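Local coordinates for soluble inorganic pyrophosphatase (Toxoplasma gondii, PDB 5WRT), which probably hydrolyses inorganic pyrophosphate to phosphate with the help of magnesium ions, at residues 136-141 and 160-165; 171-176 and 209-214. All coordinates share one frame; numbering follows the deposited sequence.

Contact 1: 136-141 and 160-165; sequences VVPVKV and IREGDP
Ile160 and Lys140 form an antiparallel hydrogen-bonded pair, with Lys140 N to Ile160 O and Ile160 N to Lys140 O both 2.9 Å. Their side chains run side by side in the same direction, the Ile160 CG2 methyl lying 4.0 Å from Lys140 CB and close to Lys140 CE as well. CG1 of Ile160 stands anti to the backbone N (chi1 178°), which leaves the CG2 branch to do the touching. Beyond this the lysine bends at chi3 (46°), and its ammonium group reaches Phe167 O, Leu170 O and Asn171 OD1, with a cation-pi contact to the Phe167 ring. Pro138 closes the pairing at the other end: its O accepts Glu162 N at 2.9 Å. Glu162 runs at a slant past Pro138, its OE2 4.1 Å from Pro138 CG and beside CB. Between these bonds Val139 faces Arg161 as a non-hydrogen-bonded pair, and Arg161 CG packs 4.1 Å from Val137 CB. Asp164 N bonds back to Arg161 O across a type II turn that ends the pairing. This is the open end of the beta hairpin 136-149/152-161, part of the curled central sheet of the family I pyrophosphatase fold.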
loop_
_atom_site.group_PDB
_atom_site.type_symbol
_atom_site.label_atom_id
_atom_site.label_comp_id
_atom_site.label_asym_id
_atom_site.label_seq_id
_atom_site.Cartn_x
_atom_site.Cartn_y
_atom_site.Cartn_z
ATOM N N VAL A 136 3.532 -15.056 -19.874
ATOM C CA VAL A 136 2.617 -16.141 -19.541
ATOM C C VAL A 136 3.401 -17.162 -18.732
ATOM O O VAL A 136 4.337 -17.788 -19.249
ATOM C CB VAL A 136 2.006 -16.782 -20.795
ATOM C CG1 VAL A 136 0.959 -17.818 -20.408
ATOM C CG2 VAL A 136 1.405 -15.713 -21.686
ATOM N N VAL A 137 3.028 -17.335 -17.468
ATOM C CA VAL A 137 3.757 -18.231 -16.575
ATOM C C VAL A 137 2.793 -19.206 -15.909
ATOM O O VAL A 137 1.690 -18.814 -15.498
ATOM C CB VAL A 137 4.559 -17.443 -15.525
ATOM C CG1 VAL A 137 5.655 -16.630 -16.196
ATOM C CG2 VAL A 137 3.646 -16.535 -14.719
ATOM N N PRO A 138 3.155 -20.483 -15.796
ATOM C CA PRO A 138 2.334 -21.415 -15.013
ATOM C C PRO A 138 2.519 -21.157 -13.526
ATOM O O PRO A 138 3.643 -21.011 -13.042
ATOM C CB PRO A 138 2.867 -22.797 -15.418
ATOM C CG PRO A 138 3.776 -22.556 -16.597
ATOM C CD PRO A 138 4.283 -21.160 -16.451
ATOM N N VAL A 139 1.406 -21.106 -12.800
ATOM C CA VAL A 139 1.430 -20.792 -11.380
ATOM C C VAL A 139 0.648 -21.851 -10.618
ATOM O O VAL A 139 -0.277 -22.477 -11.146
ATOM C CB VAL A 139 0.855 -19.385 -11.087
ATOM C CG1 VAL A 139 1.632 -18.319 -11.843
ATOM C CG2 VAL A 139 -0.627 -19.327 -11.437
ATOM N N LYS A 140 1.033 -22.048 -9.361
ATOM C CA LYS A 140 0.273 -22.863 -8.425
ATOM C C LYS A 140 -0.518 -21.937 -7.514
ATOM O O LYS A 140 0.044 -21.014 -6.914
ATOM C CB LYS A 140 1.191 -23.771 -7.606
ATOM C CG LYS A 140 0.490 -24.500 -6.473
ATOM C CD LYS A 140 1.389 -25.558 -5.855
ATOM C CE LYS A 140 2.785 -25.019 -5.592
ATOM N NZ LYS A 140 3.611 -25.980 -4.809
ATOM N N VAL A 141 -1.818 -22.183 -7.422
ATOM C CA VAL A 141 -2.716 -21.320 -6.666
ATOM C C VAL A 141 -2.586 -21.627 -5.180
ATOM O O VAL A 141 -2.616 -22.793 -4.768
ATOM C CB VAL A 141 -4.159 -21.494 -7.161
ATOM C CG1 VAL A 141 -5.134 -21.071 -6.103
ATOM C CG2 VAL A 141 -4.371 -20.690 -8.437
ATOM N N ILE A 160 1.897 -18.779 -6.895
ATOM C CA ILE A 160 3.353 -18.792 -6.941
ATOM C C ILE A 160 3.795 -19.361 -8.284
ATOM O O ILE A 160 3.269 -20.381 -8.742
ATOM C CB ILE A 160 3.968 -19.589 -5.772
ATOM C CG1 ILE A 160 5.494 -19.610 -5.890
ATOM C CG2 ILE A 160 3.404 -21.002 -5.704
ATOM C CD1 ILE A 160 6.144 -18.275 -5.599
ATOM N N ARG A 161 4.749 -18.682 -8.911
ATOM C CA ARG A 161 5.250 -19.066 -10.223
ATOM C C ARG A 161 6.038 -20.369 -10.144
ATOM O O ARG A 161 6.883 -20.539 -9.261
ATOM C CB ARG A 161 6.127 -17.936 -10.760
ATOM C CG ARG A 161 6.756 -18.155 -12.108
ATOM C CD ARG A 161 7.583 -16.932 -12.488
ATOM N NE ARG A 161 8.767 -16.789 -11.644
ATOM C CZ ARG A 161 9.922 -17.406 -11.868
ATOM N NH1 ARG A 161 10.054 -18.207 -12.916
ATOM N NH2 ARG A 161 10.946 -17.221 -11.046
ATOM N N GLU A 162 5.759 -21.297 -11.059
ATOM C CA GLU A 162 6.598 -22.482 -11.169
ATOM C C GLU A 162 7.989 -22.067 -11.628
ATOM O O GLU A 162 8.138 -21.324 -12.603
ATOM C CB GLU A 162 5.995 -23.506 -12.131
ATOM C CG GLU A 162 6.934 -24.676 -12.428
ATOM C CD GLU A 162 6.365 -25.666 -13.428
ATOM O OE1 GLU A 162 6.214 -26.854 -13.068
ATOM O OE2 GLU A 162 6.078 -25.262 -14.574
ATOM N N GLY A 163 9.007 -22.543 -10.921
ATOM C CA GLY A 163 10.370 -22.117 -11.130
ATOM C C GLY A 163 10.887 -21.153 -10.083
ATOM O O GLY A 163 12.107 -20.993 -9.958
ATOM N N ASP A 164 9.996 -20.507 -9.338
ATOM C CA ASP A 164 10.424 -19.742 -8.178
ATOM C C ASP A 164 10.999 -20.694 -7.133
ATOM O O ASP A 164 10.500 -21.812 -6.973
ATOM C CB ASP A 164 9.258 -18.949 -7.590
ATOM C CG ASP A 164 9.676 -18.076 -6.421
ATOM O OD1 ASP A 164 9.937 -16.872 -6.634
ATOM O OD2 ASP A 164 9.749 -18.595 -5.288
ATOM N N PRO A 165 12.058 -20.294 -6.423
ATOM C CA PRO A 165 12.705 -21.231 -5.488
ATOM C C PRO A 165 11.772 -21.823 -4.439
ATOM O O PRO A 165 11.985 -22.969 -4.022
ATOM C CB PRO A 165 13.803 -20.374 -4.847
ATOM C CG PRO A 165 14.123 -19.350 -5.879
ATOM C CD PRO A 165 12.819 -19.037 -6.558
#

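Contact 2: 171-176 and 209-214; sequences NSVADV and EAALPA
Val173, in the first turn of helix 173-179, packs against Ala211 near the end of strand 204-212, where the chain leaves the central sheet of the pyrophosphatase fold and enters helix 214-232. The contact is thus one of a helix start against a strand-to-helix junction, near the surface and away from the magnesium sites. The two touching parts, 171-173 and 211-214, run in nearly opposite directions, 166° apart.

The apolar part rests on one valine. Both of its methyls, CG1 and CG2, face Ala211 CB from one side at 3.9 Å, the alanine methyl sitting opposite the fork of the valine. With CG1 anti to the backbone N (chi1 176°), CG2 is directed at the backbone beyond, where it approaches Leu212 O to 3.5 Å and also meets Ala211 O. The Ala211 methyl also touches Val184 of helix 183-193 and Leu145 of strand 136-149.

The polar part contributes no hydrogen bond across the two segments. Ser172 occupies the N-cap position of helix 173-179 without a capping bond from its side chain; OG lies 3.5 Å from Ala214 N, a contact that is not a hydrogen bond, and is near Ala214 CB.

Bonds within 171-176 shape the helix start. Asp175 OD2 receives Asn171 N at 3.0 Å through its anti lone pair and Ser172 N in a longer, weak bond. The other carboxylate oxygen, OD1, forms a salt bridge with Arg178.

The buried methyl of Ala214 rests against the backbone ahead of helix 173-179, its CB 3.4 Å from Asn171 O.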
loop_
_atom_site.group_PDB
_atom_site.type_symbol
_atom_site.label_atom_id
_atom_site.label_comp_id
_atom_site.label_asym_id
_atom_site.label_seq_id
_atom_site.Cartn_x
_atom_site.Cartn_y
_atom_site.Cartn_z
ATOM N N ASN A 171 2.251 -24.355 -0.627
ATOM C CA ASN A 171 1.040 -25.009 -1.104
ATOM C C ASN A 171 -0.251 -24.417 -0.557
ATOM O O ASN A 171 -1.319 -24.744 -1.085
ATOM C CB ASN A 171 1.069 -26.512 -0.782
ATOM C CG ASN A 171 2.321 -27.197 -1.294
ATOM O OD1 ASN A 171 2.531 -27.300 -2.503
ATOM N ND2 ASN A 171 3.163 -27.665 -0.380
ATOM N N SER A 172 -0.198 -23.563 0.464
ATOM C CA SER A 172 -1.395 -22.907 0.970
ATOM C C SER A 172 -1.003 -21.601 1.654
ATOM O O SER A 172 0.178 -21.260 1.763
ATOM C CB SER A 172 -2.184 -23.816 1.917
ATOM O OG SER A 172 -3.553 -23.435 1.942
ATOM N N VAL A 173 -2.025 -20.872 2.114
ATOM C CA VAL A 173 -1.822 -19.609 2.823
ATOM C C VAL A 173 -0.872 -19.789 4.000
ATOM O O VAL A 173 -0.007 -18.942 4.255
ATOM C CB VAL A 173 -3.176 -19.036 3.280
ATOM C CG1 VAL A 173 -2.970 -17.773 4.105
ATOM C CG2 VAL A 173 -4.070 -18.762 2.081
ATOM N N ALA A 174 -1.023 -20.891 4.740
ATOM C CA ALA A 174 -0.219 -21.095 5.941
ATOM C C ALA A 174 1.271 -21.118 5.622
ATOM O O ALA A 174 2.085 -20.597 6.395
ATOM C CB ALA A 174 -0.641 -22.390 6.636
ATOM N N ASP A 175 1.652 -21.719 4.491
ATOM C CA ASP A 175 3.057 -21.717 4.094
ATOM C C ASP A 175 3.538 -20.308 3.768
ATOM O O ASP A 175 4.684 -19.953 4.069
ATOM C CB ASP A 175 3.272 -22.649 2.902
ATOM C CG ASP A 175 2.929 -24.090 3.221
ATOM O OD1 ASP A 175 3.133 -24.507 4.380
ATOM O OD2 ASP A 175 2.460 -24.807 2.313
ATOM N N VAL A 176 2.682 -19.493 3.149
ATOM C CA VAL A 176 3.059 -18.118 2.837
ATOM C C VAL A 176 3.255 -17.319 4.118
ATOM O O VAL A 176 4.254 -16.608 4.278
ATOM C CB VAL A 176 2.006 -17.469 1.920
ATOM C CG1 VAL A 176 2.424 -16.052 1.552
ATOM C CG2 VAL A 176 1.792 -18.312 0.673
ATOM N N GLU A 209 -12.481 -11.138 5.962
ATOM C CA GLU A 209 -11.166 -10.708 5.487
ATOM C C GLU A 209 -10.151 -11.840 5.401
ATOM O O GLU A 209 -8.970 -11.579 5.142
ATOM C CB GLU A 209 -10.578 -9.587 6.353
ATOM C CG GLU A 209 -11.522 -8.430 6.613
ATOM C CD GLU A 209 -10.790 -7.181 7.052
ATOM O OE1 GLU A 209 -9.605 -7.288 7.433
ATOM O OE2 GLU A 209 -11.400 -6.093 7.012
ATOM N N ALA A 210 -10.566 -13.087 5.602
ATOM C CA ALA A 210 -9.619 -14.190 5.584
ATOM C C ALA A 210 -9.100 -14.451 4.175
ATOM O O ALA A 210 -9.795 -14.236 3.178
ATOM C CB ALA A 210 -10.268 -15.459 6.136
ATOM N N ALA A 211 -7.854 -14.913 4.102
ATOM C CA ALA A 211 -7.327 -15.470 2.863
ATOM C C ALA A 211 -7.831 -16.902 2.760
ATOM O O ALA A 211 -7.413 -17.771 3.530
ATOM C CB ALA A 211 -5.803 -15.408 2.843
ATOM N N LEU A 212 -8.740 -17.145 1.822
ATOM C CA LEU A 212 -9.318 -18.468 1.676
ATOM C C LEU A 212 -8.229 -19.475 1.297
ATOM O O LEU A 212 -7.264 -19.127 0.613
ATOM C CB LEU A 212 -10.421 -18.438 0.621
ATOM C CG LEU A 212 -11.757 -17.877 1.125
ATOM C CD1 LEU A 212 -12.885 -18.178 0.153
ATOM C CD2 LEU A 212 -12.090 -18.384 2.523
ATOM N N PRO A 213 -8.352 -20.723 1.743
ATOM C CA PRO A 213 -7.309 -21.720 1.462
ATOM C C PRO A 213 -7.188 -22.015 -0.026
ATOM O O PRO A 213 -8.046 -21.666 -0.840
ATOM C CB PRO A 213 -7.769 -22.960 2.239
ATOM C CG PRO A 213 -8.751 -22.459 3.241
ATOM C CD PRO A 213 -9.386 -21.237 2.655
ATOM N N ALA A 214 -6.078 -22.674 -0.371
ATOM C CA ALA A 214 -5.762 -22.960 -1.769
ATOM C C ALA A 214 -6.885 -23.727 -2.454
ATOM O O ALA A 214 -7.213 -23.454 -3.615
ATOM C CB ALA A 214 -4.449 -23.736 -1.863
#

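Along the chain the two contacts follow one another, both segments of contact 1 coming before either segment of contact 2, and their centres lie about 16 Å apart. Strand 152-161 leads through a connecting loop to helix 173-179, so the second partner of contact 1 is followed by the first partner of contact 2. Both reach the same mixed sheet, since strand 136-149 pairs with 152-161 and also with 204-212. They meet directly through the lysine-asparagine tie, Lys140 NZ to Asn171 OD1 at 2.9 Å, and where Val141 O packs against Ala214 CB. The hairpin, the helix after it and the start of helix 214-232 are thereby joined around strand 136-149 within one pyrophosphatase domain.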